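Long-range contacts in MlnD (Bacillus methylotrophicus, PDB 5IL5), which is the dehydratase domain of a trans-AT polyketide synthase linked to macrolactin, and probably removes water from hydroxyacyl intermediates carried on phosphopantetheine: residues A[44-49]-A[113-118]; A[91-96]-A[138-143]; A[168-173]-A[186-191]. All blocks are in the same frame, centred on the assembly; numbering follows the deposited sequence.

Contact 1 (A[44-49]-A[113-118])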
loop_
_atom_site.group_PDB
_atom_site.type_symbol
_atom_site.label_atom_id
_atom_site.label_comp_id
_atom_site.label_asym_id
_atom_site.label_seq_id
_atom_site.Cartn_x
_atom_site.Cartn_y
_atom_site.Cartn_z
ATOM N N LYS A 44 -1.563 5.705 11.214
ATOM C CA LYS A 44 -0.758 6.801 11.719
ATOM C C LYS A 44 -0.383 7.768 10.603
ATOM O O LYS A 44 -0.382 8.985 10.811
ATOM C CB LYS A 44 0.477 6.258 12.428
ATOM C CG LYS A 44 1.284 7.346 13.112
ATOM C CD LYS A 44 2.341 6.751 14.027
ATOM C CE LYS A 44 3.357 7.785 14.449
ATOM N NZ LYS A 44 4.310 7.202 15.418
ATOM N N ALA A 45 -0.038 7.255 9.422
ATOM C CA ALA A 45 0.298 8.158 8.335
ATOM C C ALA A 45 0.297 7.445 6.985
ATOM O O ALA A 45 0.575 6.247 6.887
ATOM C CB ALA A 45 1.656 8.816 8.595
ATOM N N GLN A 46 -0.008 8.227 5.951
ATOM C CA GLN A 46 0.160 7.807 4.567
ATOM C C GLN A 46 1.640 7.746 4.210
ATOM O O GLN A 46 2.393 8.684 4.492
ATOM C CB GLN A 46 -0.558 8.798 3.659
ATOM C CG GLN A 46 -0.361 8.601 2.171
ATOM C CD GLN A 46 -1.265 7.534 1.566
ATOM O OE1 GLN A 46 -2.363 7.281 2.059
ATOM N NE2 GLN A 46 -0.806 6.910 0.488
ATOM N N LYS A 47 2.070 6.653 3.583
ATOM C CA LYS A 47 3.495 6.560 3.297
ATOM C C LYS A 47 3.782 5.414 2.340
ATOM O O LYS A 47 3.024 4.443 2.262
ATOM C CB LYS A 47 4.276 6.386 4.600
ATOM C CG LYS A 47 3.718 5.295 5.492
ATOM C CD LYS A 47 4.350 5.327 6.856
ATOM C CE LYS A 47 3.517 4.538 7.831
ATOM N NZ LYS A 47 4.255 4.277 9.081
ATOM N N PHE A 48 4.908 5.540 1.634
ATOM C CA PHE A 48 5.359 4.575 0.644
ATOM C C PHE A 48 6.809 4.195 0.918
ATOM O O PHE A 48 7.573 4.972 1.494
ATOM C CB PHE A 48 5.271 5.129 -0.786
ATOM C CG PHE A 48 3.895 5.562 -1.215
ATOM C CD1 PHE A 48 3.399 6.808 -0.873
ATOM C CD2 PHE A 48 3.127 4.744 -2.020
ATOM C CE1 PHE A 48 2.145 7.209 -1.293
ATOM C CE2 PHE A 48 1.875 5.142 -2.443
ATOM C CZ PHE A 48 1.388 6.374 -2.082
ATOM N N LEU A 49 7.182 2.994 0.484
ATOM C CA LEU A 49 8.545 2.490 0.627
ATOM C C LEU A 49 9.376 2.862 -0.603
ATOM O O LEU A 49 8.988 2.559 -1.737
ATOM C CB LEU A 49 8.519 0.973 0.807
ATOM C CG LEU A 49 9.762 0.284 1.369
ATOM C CD1 LEU A 49 9.367 -1.094 1.854
ATOM C CD2 LEU A 49 10.888 0.185 0.367
ATOM N N ILE A 113 8.774 7.642 2.236
ATOM C CA ILE A 113 8.247 8.993 2.099
ATOM C C ILE A 113 6.930 9.075 2.857
ATOM O O ILE A 113 6.030 8.255 2.640
ATOM C CB ILE A 113 8.058 9.383 0.621
ATOM C CG1 ILE A 113 7.485 10.799 0.512
ATOM C CG2 ILE A 113 7.162 8.385 -0.096
ATOM C CD1 ILE A 113 7.555 11.377 -0.883
ATOM N N VAL A 114 6.819 10.071 3.733
ATOM C CA VAL A 114 5.607 10.335 4.499
ATOM C C VAL A 114 4.932 11.546 3.880
ATOM O O VAL A 114 5.601 12.534 3.560
ATOM C CB VAL A 114 5.923 10.580 5.985
ATOM C CG1 VAL A 114 4.644 10.845 6.777
ATOM C CG2 VAL A 114 6.682 9.403 6.573
ATOM N N LEU A 115 3.619 11.463 3.692
ATOM C CA LEU A 115 2.832 12.553 3.131
ATOM C C LEU A 115 1.720 12.925 4.098
ATOM O O LEU A 115 0.953 12.060 4.533
ATOM C CB LEU A 115 2.237 12.167 1.778
ATOM C CG LEU A 115 3.239 11.668 0.742
ATOM C CD1 LEU A 115 3.316 10.153 0.750
ATOM C CD2 LEU A 115 2.853 12.190 -0.628
ATOM N N THR A 116 1.620 14.207 4.416
ATOM C CA THR A 116 0.647 14.672 5.402
ATOM C C THR A 116 -0.282 15.695 4.759
ATOM O O THR A 116 0.172 16.800 4.405
ATOM C CB THR A 116 1.338 15.282 6.621
ATOM O OG1 THR A 116 2.315 14.366 7.128
ATOM C CG2 THR A 116 0.307 15.538 7.714
ATOM N N PRO A 117 -1.566 15.386 4.583
ATOM C CA PRO A 117 -2.499 16.376 4.035
ATOM C C PRO A 117 -2.806 17.479 5.039
ATOM O O PRO A 117 -2.786 17.269 6.253
ATOM C CB PRO A 117 -3.754 15.547 3.735
ATOM C CG PRO A 117 -3.683 14.421 4.716
ATOM C CD PRO A 117 -2.228 14.099 4.856
ATOM N N ASP A 118 -3.069 18.675 4.518
ATOM C CA ASP A 118 -3.472 19.797 5.352
ATOM C C ASP A 118 -4.289 20.763 4.498
ATOM O O ASP A 118 -4.522 20.529 3.307
ATOM C CB ASP A 118 -2.254 20.448 6.024
ATOM C CG ASP A 118 -1.283 21.057 5.037
ATOM O OD1 ASP A 118 -1.680 21.359 3.896
ATOM O OD2 ASP A 118 -0.104 21.225 5.411
#
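Phe48 pairs with Ile113, and Lys47 with Val114, in an antiparallel strand contact far from the chain centre, in the predicted N-terminal hotdog fold. It joins strands 46-50 and 111-117. The axes of segments 46-49 and 113-117 come within 4.9 Å and run at 161° to each other. Lys47 and Val114 form a non-hydrogen-bonded pair. Phe48 and Ile113 form the hydrogen-bonded pair next to it: Phe48 N reaches Ile113 O at 3.1 Å, and Ile113 N reaches Phe48 O at 3.0 Å. Further along, Leu115 N bonds to Gln46 O at 3.1 Å, almost straight at the hydrogen but tilted from the carbonyl plane.

Phe48, Ile113 and Leu115 share one face. Phe48 CG is anti to the carbonyl carbon (chi1 -58°), which turns the ring edge to Leu115. Leu115 comes across the Phe48 side chain at about a right angle, and its CD1 lies in the ring plane, 3.7 Å from Phe48 CD1. Ile113 instead lies alongside Phe48 and points the same way, with Ile113 CG2 3.8 Å from Phe48 CB. Ala81 of helix 74-86 packs on both Phe48 and Ile113. Beside Lys47, Val114 CG1 touches Ala45 CB at 4.0 Å. The extended Lys47 chain leaves the strand pair, and its NZ forms a salt bridge with Asp42. Gln46 and Leu115 also pack on Phe43 of the second subunit, and Gln46 NE2 makes a weak hydrogen bond to Ser41 O of that subunit.

The chemistry is therefore divided. Backbone bonds of Phe48 and Ile113 set the register, their side chains pack on helix 74-86, and the lysine charge is met outside the strand pair.

Contact 2 (A[91-96]-A[138-143])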
loop_
_atom_site.group_PDB
_atom_site.type_symbol
_atom_site.label_atom_id
_atom_site.label_comp_id
_atom_site.label_asym_id
_atom_site.label_seq_id
_atom_site.Cartn_x
_atom_site.Cartn_y
_atom_site.Cartn_z
ATOM N N ILE A 91 1.579 18.951 -10.108
ATOM C CA ILE A 91 2.110 19.940 -11.033
ATOM C C ILE A 91 3.168 20.813 -10.380
ATOM O O ILE A 91 4.176 21.136 -11.006
ATOM C CB ILE A 91 0.969 20.807 -11.607
ATOM C CG1 ILE A 91 -0.052 19.962 -12.372
ATOM C CG2 ILE A 91 1.540 21.864 -12.537
ATOM C CD1 ILE A 91 0.537 19.145 -13.510
ATOM N N LYS A 92 2.965 21.199 -9.127
ATOM C CA LYS A 92 3.802 22.208 -8.507
ATOM C C LYS A 92 4.219 21.726 -7.130
ATOM O O LYS A 92 3.384 21.272 -6.342
ATOM C CB LYS A 92 3.054 23.543 -8.417
ATOM C CG LYS A 92 3.949 24.780 -8.355
ATOM C CD LYS A 92 3.110 26.047 -8.453
ATOM C CE LYS A 92 3.952 27.322 -8.446
ATOM N NZ LYS A 92 4.506 27.662 -9.792
ATOM N N LEU A 93 5.510 21.825 -6.851
ATOM C CA LEU A 93 6.056 21.539 -5.538
ATOM C C LEU A 93 6.700 22.821 -5.048
ATOM O O LEU A 93 7.344 23.531 -5.825
ATOM C CB LEU A 93 7.077 20.397 -5.583
ATOM C CG LEU A 93 6.499 19.102 -6.155
ATOM C CD1 LEU A 93 6.694 19.056 -7.668
ATOM C CD2 LEU A 93 7.063 17.855 -5.496
ATOM N N THR A 94 6.491 23.147 -3.781
ATOM C CA THR A 94 7.004 24.392 -3.241
ATOM C C THR A 94 7.760 24.110 -1.955
ATOM O O THR A 94 7.553 23.089 -1.298
ATOM C CB THR A 94 5.872 25.406 -3.001
ATOM O OG1 THR A 94 4.987 24.923 -1.984
ATOM C CG2 THR A 94 5.078 25.613 -4.293
ATOM N N GLU A 95 8.653 25.037 -1.620
ATOM C CA GLU A 95 9.376 25.039 -0.353
ATOM C C GLU A 95 10.072 23.700 -0.117
ATOM O O GLU A 95 9.826 22.999 0.863
ATOM C CB GLU A 95 8.432 25.370 0.802
ATOM C CG GLU A 95 7.545 26.578 0.562
ATOM C CD GLU A 95 6.571 26.783 1.699
ATOM O OE1 GLU A 95 6.785 26.152 2.769
ATOM O OE2 GLU A 95 5.603 27.559 1.514
ATOM N N LEU A 96 10.934 23.341 -1.056
ATOM C CA LEU A 96 11.712 22.118 -0.942
ATOM C C LEU A 96 12.933 22.366 -0.067
ATOM O O LEU A 96 13.583 23.411 -0.163
ATOM C CB LEU A 96 12.145 21.621 -2.319
ATOM C CG LEU A 96 11.039 21.353 -3.340
ATOM C CD1 LEU A 96 10.645 22.627 -4.086
ATOM C CD2 LEU A 96 11.493 20.287 -4.319
ATOM N N GLY A 138 9.257 18.840 1.572
ATOM C CA GLY A 138 8.646 19.816 0.699
ATOM C C GLY A 138 7.139 19.789 0.805
ATOM O O GLY A 138 6.561 19.095 1.643
ATOM N N ARG A 139 6.519 20.602 -0.043
ATOM C CA ARG A 139 5.076 20.737 -0.115
ATOM C C ARG A 139 4.579 20.354 -1.498
ATOM O O ARG A 139 5.322 20.374 -2.485
ATOM C CB ARG A 139 4.657 22.161 0.210
ATOM C CG ARG A 139 4.806 22.499 1.669
ATOM C CD ARG A 139 4.257 23.869 1.936
ATOM N NE ARG A 139 2.877 23.980 1.487
ATOM C CZ ARG A 139 1.830 23.446 2.108
ATOM N NH1 ARG A 139 1.985 22.766 3.234
ATOM N NH2 ARG A 139 0.618 23.604 1.601
ATOM N N LEU A 140 3.299 20.019 -1.553
ATOM C CA LEU A 140 2.637 19.606 -2.777
ATOM C C LEU A 140 1.402 20.462 -2.983
ATOM O O LEU A 140 0.610 20.652 -2.054
ATOM C CB LEU A 140 2.252 18.127 -2.721
ATOM C CG LEU A 140 3.406 17.196 -2.360
ATOM C CD1 LEU A 140 2.894 15.884 -1.802
ATOM C CD2 LEU A 140 4.259 16.964 -3.588
ATOM N N GLU A 141 1.261 21.006 -4.183
ATOM C CA GLU A 141 0.035 21.690 -4.552
ATOM C C GLU A 141 -0.974 20.640 -4.995
ATOM O O GLU A 141 -0.701 19.863 -5.916
ATOM C CB GLU A 141 0.293 22.698 -5.665
ATOM C CG GLU A 141 -0.985 23.198 -6.309
ATOM C CD GLU A 141 -0.910 24.647 -6.746
ATOM O OE1 GLU A 141 0.209 25.217 -6.762
ATOM O OE2 GLU A 141 -1.979 25.211 -7.072
ATOM N N LEU A 142 -2.134 20.616 -4.342
ATOM C CA LEU A 142 -3.159 19.631 -4.653
ATOM C C LEU A 142 -4.317 20.184 -5.459
ATOM O O LEU A 142 -5.014 19.409 -6.121
ATOM C CB LEU A 142 -3.692 18.998 -3.362
ATOM C CG LEU A 142 -2.651 18.288 -2.498
ATOM C CD1 LEU A 142 -3.341 17.504 -1.397
ATOM C CD2 LEU A 142 -1.768 17.380 -3.355
ATOM N N GLU A 143 -4.537 21.493 -5.434
ATOM C CA GLU A 143 -5.572 22.098 -6.264
ATOM C C GLU A 143 -4.920 22.391 -7.608
ATOM O O GLU A 143 -4.282 23.426 -7.808
ATOM C CB GLU A 143 -6.140 23.343 -5.597
ATOM C CG GLU A 143 -6.571 23.123 -4.140
ATOM C CD GLU A 143 -7.891 22.387 -4.013
ATOM O OE1 GLU A 143 -8.920 23.046 -3.769
ATOM O OE2 GLU A 143 -7.898 21.148 -4.156
#
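Leu93 and Leu140 form a non-hydrogen-bonded antiparallel pair, and Thr94 and Arg139 the hydrogen-bonded pair beside it. The two leucines lie side by side and point the same way, with Leu93 CD2 3.5 Å from Leu140 CD2.

Arg139 lies on the other face. Its CG is anti to the carbonyl carbon (chi1 -72°), which carries the chain past Thr94 and sets CD beside Glu95. A bend at chi3 (55°) then turns the guanidinium so that Thr94 OG1 sits at its edge. Arg139 CB lies 3.5 Å from Thr94 OG1, and Arg139 CD touches Glu95 OE1 at 3.5 Å. Glu95 OE2 is 4.5 Å from Arg139 NE but well out of the guanidinium plane. No N-H points at it, and any attraction is probably one of charge alone. Arg139 NH1 forms a long, weak ion pair with Asp118.

The aliphatic part of Lys92 passes Glu141, with Lys92 CD 3.5 Å from Glu141 OE1. The Lys92 chain bends at its last torsion, and NZ hydrogen-bonds Thr244 OG1. Glu141 N bonds to Lys92 O at 3.0 Å. At Glu95 the chain turns a corner, and Gly138 CA makes a CH...O contact to Glu95 O.

This strand pairing is consistent with the hotdog fold, in which a sheet wraps round a helix; here Leu93 packs on helix 74-86 and Leu140 on Tyr124.

Contact 3 (A[168-173]-A[186-191])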
loop_
_atom_site.group_PDB
_atom_site.type_symbol
_atom_site.label_atom_id
_atom_site.label_comp_id
_atom_site.label_asym_id
_atom_site.label_seq_id
_atom_site.Cartn_x
_atom_site.Cartn_y
_atom_site.Cartn_z
ATOM N N GLU A 168 32.823 16.091 -22.863
ATOM C CA GLU A 168 33.925 15.628 -22.018
ATOM C C GLU A 168 34.498 16.767 -21.179
ATOM O O GLU A 168 34.747 16.606 -19.978
ATOM C CB GLU A 168 34.998 14.979 -22.898
ATOM C CG GLU A 168 35.821 13.873 -22.229
ATOM C CD GLU A 168 36.718 13.141 -23.215
ATOM O OE1 GLU A 168 37.430 13.822 -23.989
ATOM O OE2 GLU A 168 36.687 11.886 -23.224
ATOM N N ALA A 169 34.722 17.928 -21.796
ATOM C CA ALA A 169 35.296 19.053 -21.063
ATOM C C ALA A 169 34.329 19.575 -20.008
ATOM O O ALA A 169 34.743 19.959 -18.908
ATOM C CB ALA A 169 35.674 20.166 -22.036
ATOM N N PHE A 170 33.041 19.617 -20.334
ATOM C CA PHE A 170 32.052 20.106 -19.381
ATOM C C PHE A 170 32.122 19.338 -18.063
ATOM O O PHE A 170 32.130 19.939 -16.981
ATOM C CB PHE A 170 30.653 20.014 -19.991
ATOM C CG PHE A 170 29.569 20.373 -19.033
ATOM C CD1 PHE A 170 29.353 21.693 -18.688
ATOM C CD2 PHE A 170 28.779 19.397 -18.462
ATOM C CE1 PHE A 170 28.362 22.033 -17.793
ATOM C CE2 PHE A 170 27.783 19.729 -17.565
ATOM C CZ PHE A 170 27.574 21.048 -17.229
ATOM N N TYR A 171 32.166 18.003 -18.127
ATOM C CA TYR A 171 32.145 17.209 -16.904
ATOM C C TYR A 171 33.501 17.170 -16.219
ATOM O O TYR A 171 33.560 17.059 -14.990
ATOM C CB TYR A 171 31.658 15.790 -17.195
ATOM C CG TYR A 171 30.170 15.746 -17.431
ATOM C CD1 TYR A 171 29.284 15.867 -16.372
ATOM C CD2 TYR A 171 29.651 15.606 -18.708
ATOM C CE1 TYR A 171 27.929 15.843 -16.577
ATOM C CE2 TYR A 171 28.293 15.580 -18.921
ATOM C CZ TYR A 171 27.435 15.696 -17.852
ATOM O OH TYR A 171 26.078 15.667 -18.058
ATOM N N GLN A 172 34.593 17.260 -16.983
ATOM C CA GLN A 172 35.901 17.440 -16.363
ATOM C C GLN A 172 35.915 18.670 -15.465
ATOM O O GLN A 172 36.561 18.665 -14.413
ATOM C CB GLN A 172 36.986 17.550 -17.441
ATOM C CG GLN A 172 37.382 16.219 -18.076
ATOM C CD GLN A 172 38.012 16.374 -19.451
ATOM O OE1 GLN A 172 38.042 15.423 -20.234
ATOM N NE2 GLN A 172 38.534 17.563 -19.748
ATOM N N ARG A 173 35.198 19.725 -15.852
ATOM C CA ARG A 173 35.173 20.944 -15.050
ATOM C C ARG A 173 34.327 20.767 -13.798
ATOM O O ARG A 173 34.707 21.227 -12.716
ATOM C CB ARG A 173 34.660 22.103 -15.899
ATOM C CG ARG A 173 35.659 22.527 -16.946
ATOM C CD ARG A 173 35.015 23.233 -18.112
ATOM N NE ARG A 173 35.983 23.385 -19.189
ATOM C CZ ARG A 173 35.911 24.306 -20.139
ATOM N NH1 ARG A 173 34.916 25.181 -20.144
ATOM N NH2 ARG A 173 36.853 24.367 -21.074
ATOM N N LYS A 186 24.935 11.431 -17.260
ATOM C CA LYS A 186 25.695 12.336 -18.117
ATOM C C LYS A 186 24.911 12.556 -19.409
ATOM O O LYS A 186 25.158 11.931 -20.441
ATOM C CB LYS A 186 27.086 11.771 -18.380
ATOM C CG LYS A 186 28.011 11.893 -17.189
ATOM C CD LYS A 186 29.445 11.627 -17.579
ATOM C CE LYS A 186 30.299 11.365 -16.361
ATOM N NZ LYS A 186 31.741 11.567 -16.659
ATOM N N ALA A 187 23.938 13.464 -19.334
ATOM C CA ALA A 187 23.084 13.790 -20.466
ATOM C C ALA A 187 23.522 15.043 -21.216
ATOM O O ALA A 187 23.017 15.293 -22.316
ATOM C CB ALA A 187 21.640 13.961 -19.986
ATOM N N ALA A 188 24.428 15.836 -20.656
ATOM C CA ALA A 188 24.881 17.058 -21.310
ATOM C C ALA A 188 25.748 16.732 -22.524
ATOM O O ALA A 188 26.740 16.005 -22.410
ATOM C CB ALA A 188 25.651 17.927 -20.318
ATOM N N GLU A 189 25.366 17.266 -23.688
ATOM C CA GLU A 189 26.168 17.121 -24.899
ATOM C C GLU A 189 27.149 18.278 -25.078
ATOM O O GLU A 189 28.301 18.051 -25.460
ATOM C CB GLU A 189 25.268 17.002 -26.136
ATOM C CG GLU A 189 24.518 15.675 -26.260
ATOM C CD GLU A 189 24.076 15.393 -27.680
ATOM O OE1 GLU A 189 24.005 16.349 -28.481
ATOM O OE2 GLU A 189 23.801 14.213 -27.996
ATOM N N HIS A 190 26.721 19.515 -24.826
ATOM C CA HIS A 190 27.636 20.650 -24.861
ATOM C C HIS A 190 27.019 21.805 -24.080
ATOM O O HIS A 190 25.836 21.784 -23.729
ATOM C CB HIS A 190 27.985 21.064 -26.295
ATOM C CG HIS A 190 26.803 21.457 -27.122
ATOM N ND1 HIS A 190 26.187 22.683 -27.005
ATOM C CD2 HIS A 190 26.128 20.786 -28.085
ATOM C CE1 HIS A 190 25.183 22.753 -27.861
ATOM N NE2 HIS A 190 25.126 21.614 -28.529
ATOM N N CYS A 191 27.845 22.818 -23.813
ATOM C CA CYS A 191 27.517 23.883 -22.870
ATOM C C CYS A 191 27.916 25.246 -23.428
ATOM O O CYS A 191 29.005 25.394 -23.988
ATOM C CB CYS A 191 28.231 23.614 -21.538
ATOM S SG CYS A 191 28.215 24.932 -20.314
#
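Phe170 and Tyr171 reach from helix 167-176 to strand 188-194; the axes of helix segment 168-173 and strand segment 188-191 run at 86° and approach to 8.0 Å. Both side chains point at the strand and its approach, where they meet Lys186, Ala188 and Cys191.

Tyr171 lies between two neighbours. On one face is Lys186, whose CG stands over the middle of the ring, 3.9 Å from the Tyr171 centroid, in a CH-pi contact. The lysine chain is extended and runs past the tyrosine in the opposite direction. Over the opposite face is Phe170, with its CD2 above the centre of the Tyr171 ring. The phenylalanine thus turns an edge to the tyrosine. The phenol end is held by the strand: Ala188 N donates to Tyr171 OH at 3.1 Å, with 159° at the hydrogen. Gln223 OE1 of helix 215-229 also bonds to this hydroxyl. Two bonds therefore fix the end of a buried ring.

Phe170 stands with CG anti to the backbone N (chi1 175°), which carries its ring out to the strand. Carbons on opposite flanks of the ring touch different residues. Phe170 CE2 lies 3.9 Å from Ala188 CB, while Phe170 CD1 lies 3.6 Å from Cys191 CB. Cys191 SG adds an oblique sulfur-aromatic contact, 4.8 Å from the Phe170 centroid. Tyr227 of helix 215-229 meets the Phe170 ring with the planes at about 25°. His167 ND1 bonds to Ala188 O, a further tie to Ala188, from the first residue of the helix.

Between these contact points, Glu189 and His190 both face Lys201 in a classic beta bulge. The arrangement is helix-on-sheet packing in the predicted C-terminal hotdog fold, with helix 167-176 and helix 215-229 both touching strand 188-194.

Overall arrangement
Contacts 1 and 2 belong to the predicted N-terminal hotdog fold, and contact 3 to the C-terminal one. The first two have centres about 14 Å apart and touch through Leu115 and Leu140, and through the long, weak ion pair of Asp118 and Arg139. Both are partly buried strand pairs that pack on helix 74-86. Contact 3 lies on the opposite side of the chain centre, its centre about 38 Å from that of contact 1 and about 31 Å from that of contact 2. It is buried and joins a helix to a strand. Main-chain bonds dominate contacts 1 and 2, whereas aromatic rings and one phenol hydroxyl carry contact 3. Contact 1 borders the second subunit; contact 3 is touched by no other chain. Contact 2 has more charged groups across its strands.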